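Local coordinates for protein ribokinase (Staphylococcus aureus, PDB 3RY7) that catalyses the ATP- and magnesium-dependent phosphorylation of D-ribose at O-5, giving ribose 5-phosphate, in a reaction activated by monovalent cations, at residues Ser10-Gln15 and Gly114-Met119; Asn45-Thr50 and Thr57-Lys62; Thr83-Lys88 and Lys128-Asn133; Ala147-Phe152 and Leu177-Ile182. One frame throughout, in Å; residues are numbered along the deposited sequence.

How the interactions relate
Interactions 1, 2 and 4 are buried, while interaction 3 lies on the surface. Interactions 2 and 3 serve the same sheet, since strands 56-64 and 87-89 are neighbours in it and T61 O takes a backbone hydrogen bond from I87 N. Interaction 1 touches interaction 2 through the hydroxyls of T11 and T61 and through K62 NZ on T118 O. Helix 128-132 of interaction 3 meets helix 145-157 of interaction 4 where I131 packs on A151. The chemistry differs: an asparagine amide bonds backbone beside the sugar site, a threonine pair and a phenylalanine face serve the core, and interactions 3 and 4 rest on apolar contacts without a hydrogen bond across them.

Interaction 1: Ser10-Gln15 and Gly114-Met119; sequences STNVDQ and GANMTM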
# COMPACT_ATOMS: atom_id res chain seq x y z
N SER A 10 -15.40 19.19 1.12
CA SER A 10 -16.24 18.02 1.00
C SER A 10 -15.71 16.80 1.75
O SER A 10 -14.50 16.59 1.88
CB SER A 10 -16.37 17.65 -0.47
OG SER A 10 -15.09 17.36 -1.02
N THR A 11 -16.63 15.99 2.23
CA THR A 11 -16.31 14.63 2.69
C THR A 11 -17.15 13.67 1.86
O THR A 11 -18.37 13.84 1.75
CB THR A 11 -16.63 14.44 4.18
OG1 THR A 11 -15.78 15.29 4.95
CG2 THR A 11 -16.38 12.98 4.59
N ASN A 12 -16.48 12.68 1.26
CA ASN A 12 -17.16 11.72 0.40
C ASN A 12 -16.90 10.30 0.90
O ASN A 12 -15.83 10.03 1.44
CB ASN A 12 -16.63 11.80 -1.03
CG ASN A 12 -17.19 12.98 -1.82
OD1 ASN A 12 -18.22 13.56 -1.45
ND2 ASN A 12 -16.53 13.32 -2.93
N VAL A 13 -17.86 9.41 0.71
CA VAL A 13 -17.55 7.99 0.83
C VAL A 13 -17.34 7.45 -0.59
O VAL A 13 -18.27 7.43 -1.39
CB VAL A 13 -18.63 7.22 1.59
CG1 VAL A 13 -18.31 5.73 1.60
CG2 VAL A 13 -18.76 7.77 3.02
N ASP A 14 -16.11 7.06 -0.90
CA ASP A 14 -15.79 6.50 -2.20
C ASP A 14 -16.12 5.01 -2.27
O ASP A 14 -15.60 4.21 -1.50
CB ASP A 14 -14.30 6.69 -2.50
CG ASP A 14 -13.89 8.15 -2.65
OD1 ASP A 14 -14.77 9.04 -2.72
OD2 ASP A 14 -12.67 8.40 -2.72
N GLN A 15 -17.00 4.64 -3.19
CA GLN A 15 -17.29 3.23 -3.44
C GLN A 15 -16.53 2.69 -4.63
O GLN A 15 -16.86 3.00 -5.77
CB GLN A 15 -18.77 3.03 -3.71
CG GLN A 15 -19.41 2.19 -2.66
CD GLN A 15 -19.74 3.00 -1.45
OE1 GLN A 15 -19.40 2.65 -0.33
NE2 GLN A 15 -20.39 4.13 -1.68
N GLY A 114 -24.57 15.34 -2.57
CA GLY A 114 -25.19 15.04 -1.29
C GLY A 114 -25.07 16.18 -0.30
O GLY A 114 -25.19 17.34 -0.69
N ALA A 115 -24.83 15.84 0.96
CA ALA A 115 -24.73 16.84 2.05
C ALA A 115 -23.72 17.95 1.77
O ALA A 115 -23.94 19.09 2.19
CB ALA A 115 -24.40 16.15 3.38
N ASN A 116 -22.62 17.62 1.09
CA ASN A 116 -21.61 18.61 0.73
C ASN A 116 -22.22 19.81 0.00
O ASN A 116 -21.88 20.95 0.29
CB ASN A 116 -20.50 18.02 -0.14
CG ASN A 116 -19.73 16.91 0.54
OD1 ASN A 116 -19.20 17.07 1.65
ND2 ASN A 116 -19.65 15.76 -0.13
N MET A 117 -23.09 19.53 -0.94
CA MET A 117 -23.70 20.58 -1.76
C MET A 117 -24.95 21.20 -1.13
O MET A 117 -25.67 21.95 -1.78
CB MET A 117 -23.97 20.06 -3.17
CG MET A 117 -22.67 19.71 -3.92
SD MET A 117 -21.59 21.16 -4.05
CE MET A 117 -22.49 22.14 -5.24
N THR A 118 -25.20 20.90 0.14
CA THR A 118 -26.23 21.64 0.87
C THR A 118 -25.60 22.65 1.85
O THR A 118 -26.32 23.31 2.61
CB THR A 118 -27.17 20.70 1.65
OG1 THR A 118 -26.47 20.16 2.78
CG2 THR A 118 -27.70 19.57 0.73
N MET A 119 -24.27 22.77 1.84
CA MET A 119 -23.63 23.65 2.81
C MET A 119 -23.97 25.08 2.45
O MET A 119 -23.84 25.45 1.29
CB MET A 119 -22.12 23.46 2.84
CG MET A 119 -21.49 24.20 3.98
SD MET A 119 -19.68 24.18 4.00
CE MET A 119 -19.35 22.51 4.58
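N116 sends its CG back beside its own backbone N, anti to the carbonyl carbon (chi1 -61°), and this carries the amide out of the short 3-10 turn 115-118 to lie against S10 and T11. There it uses both of its ends on one residue. OD1 accepts the T11 N-H, N116 OD1 lying 2.8 Å from T11 N and the donor standing 33° out of the N116 carbonyl plane, and N116 ND2 gives a hydrogen to T11 O at 3.0 Å. Seen from the amide this second bond is well placed, as T11 O lies close to the amide plane; seen from T11, ND2 comes in from above the carbonyl plane. With its two ends engaged, the amide can hardly rotate. Next to it S10 fits closely, S10 CA being 3.2 Å from N116 OD1 and S10 CB 3.6 Å from the same oxygen. A weak bond from ND2 to G113 O adds to the hold.

Behind N116 its own turn is tied off by T118 OG1, which donates to A115 O at 2.8 Å; that oxygen also receives T118 N. The side chains of the other segment look to different partners: S10 OG bonds E142, a probable substrate-binding residue, and T11 OG1 bonds T61.

N12, V13 and D14, expected to bind the sugar, follow directly, and D14 holds a glycerol, probably from crystallisation. The contact thus joins the residues leading into strand 12-18 to the loop leaving strand 107-112, where the four-stranded lid of the PfkB-type kinase fold meets its alpha/beta body, beside the ribose pocket.

Interaction 2: Asn45-Thr50 and Thr57-Lys62; sequences NQAIAT and TTFITK
A47 and F59 make the apolar half of this contact, T50 and T57 the polar half. The A47 methyl sits over the face of the phenylalanine as a CH-pi contact, with CB 4.0 Å from the ring centroid of F59 and 19° off the ring normal. It lies a little toward the rim, so its nearest atom is F59 CG, 3.8 Å from A47 CB. The ring reaches this place because F59 holds CG anti to its backbone N (chi1 -174°). The opposite face is taken by T61 CB from the same segment, and the ring is thus sandwiched between two aliphatic groups, while F76 meets it with its plane at about 90°.

Among the polar groups, T50 OG1 and T57 OG1 stand 3.0 Å apart. The single proton of T50 OG1 has two acceptors within reach, T57 OG1 and, more weakly, A47 O of its own helix, 3.3 Å from T50 OG1. T57 OG1 is also hydrogen-bonded to A55 O in the short connection between the two elements. The T57 methyl completes the fit, T57 CG2 lying 3.4 Å from T50 OG1 and 3.9 Å from A47 O.

Segments 45-50 and 57-60 run almost antiparallel, their axes 8.6 Å apart, with small residues facing the strand. Other sides of the helix carry N45 and Q46, both bonded to D254, the probable catalytic base, and N45 also bonds Q292 of the second subunit. Chemically, then, dispersion over an aromatic face packs the helix on the sheet, and the two buried hydroxyls probably satisfy each other in part, with A47 O and A55 O nearby and no charge involved.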
# COMPACT_ATOMS: atom_id res chain seq x y z
N ASN A 45 -9.51 14.88 2.09
CA ASN A 45 -8.14 14.58 1.67
C ASN A 45 -7.20 15.71 2.10
O ASN A 45 -6.15 15.46 2.71
CB ASN A 45 -8.05 14.43 0.15
CG ASN A 45 -8.69 13.14 -0.37
OD1 ASN A 45 -9.09 12.26 0.40
ND2 ASN A 45 -8.79 13.03 -1.68
N GLN A 46 -7.58 16.94 1.79
CA GLN A 46 -6.69 18.07 2.06
C GLN A 46 -6.57 18.30 3.56
O GLN A 46 -5.51 18.65 4.05
CB GLN A 46 -7.15 19.33 1.31
CG GLN A 46 -6.99 19.19 -0.23
CD GLN A 46 -7.47 20.40 -1.00
OE1 GLN A 46 -7.69 21.46 -0.43
NE2 GLN A 46 -7.64 20.24 -2.32
N ALA A 47 -7.67 18.08 4.28
CA ALA A 47 -7.68 18.24 5.73
C ALA A 47 -6.74 17.24 6.41
O ALA A 47 -5.97 17.59 7.28
CB ALA A 47 -9.10 18.10 6.26
N ILE A 48 -6.83 15.97 6.00
CA ILE A 48 -5.98 14.93 6.55
C ILE A 48 -4.51 15.18 6.18
O ILE A 48 -3.63 14.98 7.00
CB ILE A 48 -6.40 13.52 6.07
CG1 ILE A 48 -7.69 13.09 6.80
CG2 ILE A 48 -5.27 12.51 6.29
CD1 ILE A 48 -8.45 11.98 6.08
N ALA A 49 -4.26 15.64 4.96
CA ALA A 49 -2.89 16.00 4.56
C ALA A 49 -2.33 17.13 5.43
O ALA A 49 -1.26 16.96 6.03
CB ALA A 49 -2.83 16.36 3.08
N THR A 50 -3.02 18.26 5.51
CA THR A 50 -2.48 19.37 6.29
C THR A 50 -2.28 18.94 7.74
O THR A 50 -1.29 19.32 8.37
CB THR A 50 -3.36 20.67 6.25
OG1 THR A 50 -4.44 20.55 7.17
CG2 THR A 50 -3.91 20.91 4.88
N THR A 57 -5.15 21.94 12.51
CA THR A 57 -6.23 21.81 11.53
C THR A 57 -7.66 21.74 12.08
O THR A 57 -7.94 21.02 13.04
CB THR A 57 -6.02 20.60 10.63
OG1 THR A 57 -4.66 20.54 10.21
CG2 THR A 57 -6.96 20.66 9.40
N THR A 58 -8.55 22.48 11.43
CA THR A 58 -9.98 22.44 11.69
C THR A 58 -10.66 22.23 10.35
O THR A 58 -10.26 22.83 9.35
CB THR A 58 -10.45 23.77 12.31
OG1 THR A 58 -9.73 24.00 13.52
CG2 THR A 58 -11.94 23.73 12.60
N PHE A 59 -11.65 21.35 10.31
CA PHE A 59 -12.31 20.98 9.06
C PHE A 59 -13.80 21.28 9.15
O PHE A 59 -14.49 20.75 10.01
CB PHE A 59 -12.09 19.50 8.75
CG PHE A 59 -12.62 19.05 7.41
CD1 PHE A 59 -12.72 19.93 6.35
CD2 PHE A 59 -13.00 17.73 7.21
CE1 PHE A 59 -13.20 19.50 5.11
CE2 PHE A 59 -13.47 17.30 5.98
CZ PHE A 59 -13.57 18.18 4.93
N ILE A 60 -14.27 22.17 8.28
CA ILE A 60 -15.67 22.50 8.18
C ILE A 60 -16.22 21.72 7.02
O ILE A 60 -15.86 21.95 5.87
CB ILE A 60 -15.89 24.00 7.93
CG1 ILE A 60 -15.27 24.86 9.03
CG2 ILE A 60 -17.36 24.30 7.84
CD1 ILE A 60 -15.29 26.36 8.71
N THR A 61 -17.08 20.75 7.31
CA THR A 61 -17.58 19.89 6.26
C THR A 61 -19.00 19.51 6.65
O THR A 61 -19.38 19.62 7.82
CB THR A 61 -16.66 18.66 6.09
OG1 THR A 61 -17.01 17.96 4.89
CG2 THR A 61 -16.77 17.73 7.28
N LYS A 62 -19.80 19.11 5.68
CA LYS A 62 -21.19 18.77 5.94
C LYS A 62 -21.50 17.37 5.41
O LYS A 62 -21.46 17.13 4.21
CB LYS A 62 -22.12 19.79 5.30
CG LYS A 62 -23.56 19.75 5.82
CD LYS A 62 -24.39 20.84 5.16
CE LYS A 62 -25.76 21.04 5.83
NZ LYS A 62 -26.55 22.12 5.11

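Interaction 3: Thr83-Lys88 and Lys128-Asn133; sequences TSYIIK and KDAIIN
Y85 leans its ring against helix 128-132, and two neighbouring residues receive it. The A130 methyl lies over one face near the margin, with A130 CB 4.0 Å from Y85 CE2 and 4.2 Å from Y85 CD2. Further along the ring, Y85 OH comes up to the methylene of D129, 3.7 Å from D129 CB. The carboxylate of D129 is turned nearly parallel to the ring, the planes 14° apart, yet it points onward: its closer oxygen, OD2, is 5.1 Å from Y85 OH, too far for a hydrogen bond.

The tyrosine projects from the type I turn T83 to I86, in which I86 N bonds T83 O at 3.2 Å. Y85 is its third residue, and its CG stands beside the backbone N (chi1 -59°), directing the ring at the helix. T58 of strand 56-64 and A127 also touch this side chain. Directly after the turn, I87 enters strand 87-89 and pairs through its backbone with T61 and I63, at the border of the large sheet. The helix has its own seat, where I131 packs on A151, I154 and A155 of helix 145-157.

No hydrogen bond joins the two segments: A130 CB rests on the ring face by van der Waals contact, and D129 CB touches Y85 OH. D129 is exposed and Y85 partly so, and their polar ends can probably be solvated while the ring and methyl pack.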
# COMPACT_ATOMS: atom_id res chain seq x y z
N THR A 83 -12.94 18.67 15.08
CA THR A 83 -14.17 18.32 14.39
C THR A 83 -15.40 19.06 14.93
O THR A 83 -16.53 18.75 14.55
CB THR A 83 -14.42 16.81 14.44
OG1 THR A 83 -14.20 16.35 15.78
CG2 THR A 83 -13.44 16.09 13.51
N SER A 84 -15.16 20.05 15.78
CA SER A 84 -16.22 20.85 16.42
C SER A 84 -17.22 21.48 15.46
O SER A 84 -18.35 21.79 15.85
CB SER A 84 -15.61 22.00 17.23
OG SER A 84 -14.76 21.51 18.23
N TYR A 85 -16.81 21.69 14.22
CA TYR A 85 -17.63 22.45 13.30
C TYR A 85 -18.21 21.61 12.17
O TYR A 85 -18.85 22.14 11.27
CB TYR A 85 -16.84 23.66 12.78
CG TYR A 85 -16.38 24.57 13.92
CD1 TYR A 85 -17.23 25.54 14.44
CD2 TYR A 85 -15.12 24.42 14.50
CE1 TYR A 85 -16.84 26.36 15.50
CE2 TYR A 85 -14.71 25.24 15.56
CZ TYR A 85 -15.57 26.21 16.05
OH TYR A 85 -15.18 27.03 17.08
N ILE A 86 -18.02 20.30 12.24
CA ILE A 86 -18.64 19.42 11.25
C ILE A 86 -20.16 19.40 11.42
O ILE A 86 -20.68 19.26 12.53
CB ILE A 86 -18.11 17.99 11.35
CG1 ILE A 86 -16.63 17.97 10.99
CG2 ILE A 86 -18.91 17.06 10.43
CD1 ILE A 86 -16.00 16.60 11.13
N ILE A 87 -20.87 19.54 10.31
CA ILE A 87 -22.31 19.65 10.29
C ILE A 87 -22.94 18.35 9.79
O ILE A 87 -22.44 17.75 8.84
CB ILE A 87 -22.74 20.78 9.33
CG1 ILE A 87 -22.11 22.10 9.77
CG2 ILE A 87 -24.26 20.90 9.25
CD1 ILE A 87 -21.50 22.87 8.62
N LYS A 88 -24.04 17.92 10.42
CA LYS A 88 -24.80 16.76 9.94
C LYS A 88 -26.19 17.19 9.57
O LYS A 88 -26.83 17.95 10.31
CB LYS A 88 -24.89 15.65 10.99
CG LYS A 88 -23.54 15.13 11.43
CD LYS A 88 -23.68 13.83 12.22
CE LYS A 88 -22.37 13.46 12.93
NZ LYS A 88 -22.47 12.16 13.68
N LYS A 128 -17.52 30.56 12.37
CA LYS A 128 -16.62 31.71 12.15
C LYS A 128 -15.44 31.78 13.11
O LYS A 128 -14.38 32.31 12.76
CB LYS A 128 -17.41 33.04 12.17
CG LYS A 128 -17.65 33.60 13.56
CD LYS A 128 -18.82 34.58 13.55
CE LYS A 128 -18.55 35.77 12.64
NZ LYS A 128 -17.78 36.85 13.32
N ASP A 129 -15.59 31.24 14.31
CA ASP A 129 -14.51 31.31 15.28
C ASP A 129 -13.24 30.66 14.75
O ASP A 129 -12.14 31.18 14.93
CB ASP A 129 -14.92 30.65 16.59
CG ASP A 129 -15.40 31.65 17.60
OD1 ASP A 129 -14.55 32.18 18.36
OD2 ASP A 129 -16.62 31.91 17.64
N ALA A 130 -13.42 29.52 14.10
CA ALA A 130 -12.30 28.78 13.51
C ALA A 130 -11.58 29.61 12.45
O ALA A 130 -10.35 29.69 12.43
CB ALA A 130 -12.81 27.48 12.91
N ILE A 131 -12.36 30.23 11.57
CA ILE A 131 -11.81 31.04 10.49
C ILE A 131 -11.03 32.26 11.01
O ILE A 131 -9.88 32.48 10.63
CB ILE A 131 -12.90 31.48 9.53
CG1 ILE A 131 -13.49 30.24 8.83
CG2 ILE A 131 -12.36 32.49 8.54
CD1 ILE A 131 -14.82 30.46 8.15
N ILE A 132 -11.64 33.02 11.90
CA ILE A 132 -11.02 34.25 12.38
C ILE A 132 -9.62 34.03 12.96
O ILE A 132 -8.72 34.85 12.76
CB ILE A 132 -11.92 34.96 13.39
CG1 ILE A 132 -13.16 35.49 12.67
CG2 ILE A 132 -11.16 36.08 14.10
CD1 ILE A 132 -14.12 36.21 13.57
N ASN A 133 -9.43 32.90 13.63
CA ASN A 133 -8.14 32.66 14.28
C ASN A 133 -7.17 31.84 13.44
O ASN A 133 -6.11 31.43 13.92
CB ASN A 133 -8.35 32.06 15.67
CG ASN A 133 -9.10 33.02 16.60
OD1 ASN A 133 -8.77 34.21 16.67
ND2 ASN A 133 -10.11 32.51 17.30

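Interaction 4: Ala147-Phe152 and Leu177-Ile182; sequences AIISAF and LSLIDI
L179, whose side chain packs on I149 and F152, gives its carbonyl oxygen to T162 OG1, a hydroxyl that also takes the N-H of D181. T162 on strand 161-165 thus grips the loop 177-182 at two points and probably helps set how it lies against helix 145-157.

So held, L179 fills the angle between two residues one helical turn apart. Its CB meets F152 CB at 3.8 Å, and its CD1 reaches past to I149, 3.8 Å from I149 CG2 and 3.5 Å from I149 O. The L179 and I149 side chains cross at about a right angle. A first torsion that puts L179 CG beside its backbone N (chi1 -59°) brings the branch to the helix. I180 takes the F152 ring differently, coming at its edge near the ring plane, with I180 CG1 4.1 Å from F152 CE1. One face of that ring is covered by I148 CG2, 3.8 Å above the plane and over its centre. L176 of helix 174-177 touches both I148 and F152 as well.

Helix 145-157 is the crossover between the parallel strands 136-140 and 161-165, and the loop leads into strand 182-183, the next along the sheet. The two segments share no hydrogen bond: aliphatic carbons, F152 CB among them, and the edge of the F152 ring make the contact, while T162 OG1 pairs with L179 O and D181 N.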
# COMPACT_ATOMS: atom_id res chain seq x y z
N ALA A 147 -21.27 29.27 -0.09
CA ALA A 147 -20.63 28.94 1.17
C ALA A 147 -19.16 29.38 1.19
O ALA A 147 -18.66 29.86 2.21
CB ALA A 147 -20.72 27.44 1.47
N ILE A 148 -18.47 29.18 0.07
CA ILE A 148 -17.06 29.55 -0.01
C ILE A 148 -16.91 31.09 0.06
O ILE A 148 -16.05 31.59 0.78
CB ILE A 148 -16.39 29.00 -1.29
CG1 ILE A 148 -16.45 27.45 -1.33
CG2 ILE A 148 -14.92 29.46 -1.35
CD1 ILE A 148 -16.03 26.89 -2.66
N ILE A 149 -17.76 31.81 -0.66
CA ILE A 149 -17.74 33.28 -0.62
C ILE A 149 -17.87 33.77 0.82
O ILE A 149 -17.12 34.65 1.28
CB ILE A 149 -18.86 33.87 -1.49
CG1 ILE A 149 -18.52 33.69 -2.97
CG2 ILE A 149 -19.05 35.35 -1.18
CD1 ILE A 149 -19.67 34.07 -3.90
N SER A 150 -18.79 33.17 1.56
CA SER A 150 -19.03 33.64 2.92
C SER A 150 -17.84 33.37 3.85
O SER A 150 -17.50 34.21 4.72
CB SER A 150 -20.34 33.04 3.45
OG SER A 150 -20.11 32.39 4.68
N ALA A 151 -17.18 32.23 3.66
CA ALA A 151 -16.01 31.90 4.46
C ALA A 151 -14.82 32.82 4.11
O ALA A 151 -14.05 33.22 4.98
CB ALA A 151 -15.63 30.44 4.27
N PHE A 152 -14.70 33.15 2.82
CA PHE A 152 -13.60 34.00 2.35
C PHE A 152 -13.84 35.47 2.73
O PHE A 152 -12.89 36.22 2.93
CB PHE A 152 -13.42 33.85 0.83
CG PHE A 152 -12.65 32.60 0.42
CD1 PHE A 152 -12.26 32.41 -0.91
CD2 PHE A 152 -12.31 31.62 1.36
CE1 PHE A 152 -11.54 31.25 -1.30
CE2 PHE A 152 -11.58 30.48 0.99
CZ PHE A 152 -11.20 30.29 -0.35
N LEU A 177 -13.99 35.51 -6.99
CA LEU A 177 -12.66 35.72 -7.55
C LEU A 177 -11.93 36.79 -6.79
O LEU A 177 -10.72 36.69 -6.55
CB LEU A 177 -12.75 36.08 -9.03
CG LEU A 177 -13.20 34.90 -9.89
CD1 LEU A 177 -13.49 35.35 -11.32
CD2 LEU A 177 -12.16 33.80 -9.83
N SER A 178 -12.67 37.82 -6.38
CA SER A 178 -12.06 38.99 -5.76
C SER A 178 -11.73 38.76 -4.29
O SER A 178 -11.22 39.66 -3.62
CB SER A 178 -13.01 40.18 -5.87
OG SER A 178 -14.08 40.05 -4.94
N LEU A 179 -12.04 37.57 -3.78
CA LEU A 179 -11.78 37.24 -2.39
C LEU A 179 -10.59 36.29 -2.23
O LEU A 179 -10.20 35.97 -1.11
CB LEU A 179 -13.03 36.61 -1.75
CG LEU A 179 -14.31 37.45 -1.76
CD1 LEU A 179 -15.48 36.70 -1.05
CD2 LEU A 179 -14.05 38.79 -1.10
N ILE A 180 -10.05 35.83 -3.35
CA ILE A 180 -9.01 34.79 -3.34
C ILE A 180 -7.61 35.38 -3.30
O ILE A 180 -7.25 36.17 -4.18
CB ILE A 180 -9.11 33.93 -4.60
CG1 ILE A 180 -10.49 33.27 -4.69
CG2 ILE A 180 -7.97 32.88 -4.64
CD1 ILE A 180 -10.81 32.75 -6.06
N ASP A 181 -6.82 34.99 -2.31
CA ASP A 181 -5.43 35.42 -2.20
C ASP A 181 -4.47 34.50 -2.99
O ASP A 181 -3.54 34.97 -3.67
CB ASP A 181 -5.04 35.50 -0.73
CG ASP A 181 -5.83 36.58 0.01
OD1 ASP A 181 -6.33 37.52 -0.65
OD2 ASP A 181 -5.95 36.50 1.25
N ILE A 182 -4.73 33.19 -2.93
CA ILE A 182 -3.90 32.18 -3.58
C ILE A 182 -4.80 31.24 -4.35
O ILE A 182 -5.68 30.61 -3.76
CB ILE A 182 -3.14 31.33 -2.55
CG1 ILE A 182 -2.41 32.20 -1.53
CG2 ILE A 182 -2.18 30.36 -3.24
CD1 ILE A 182 -1.49 31.37 -0.61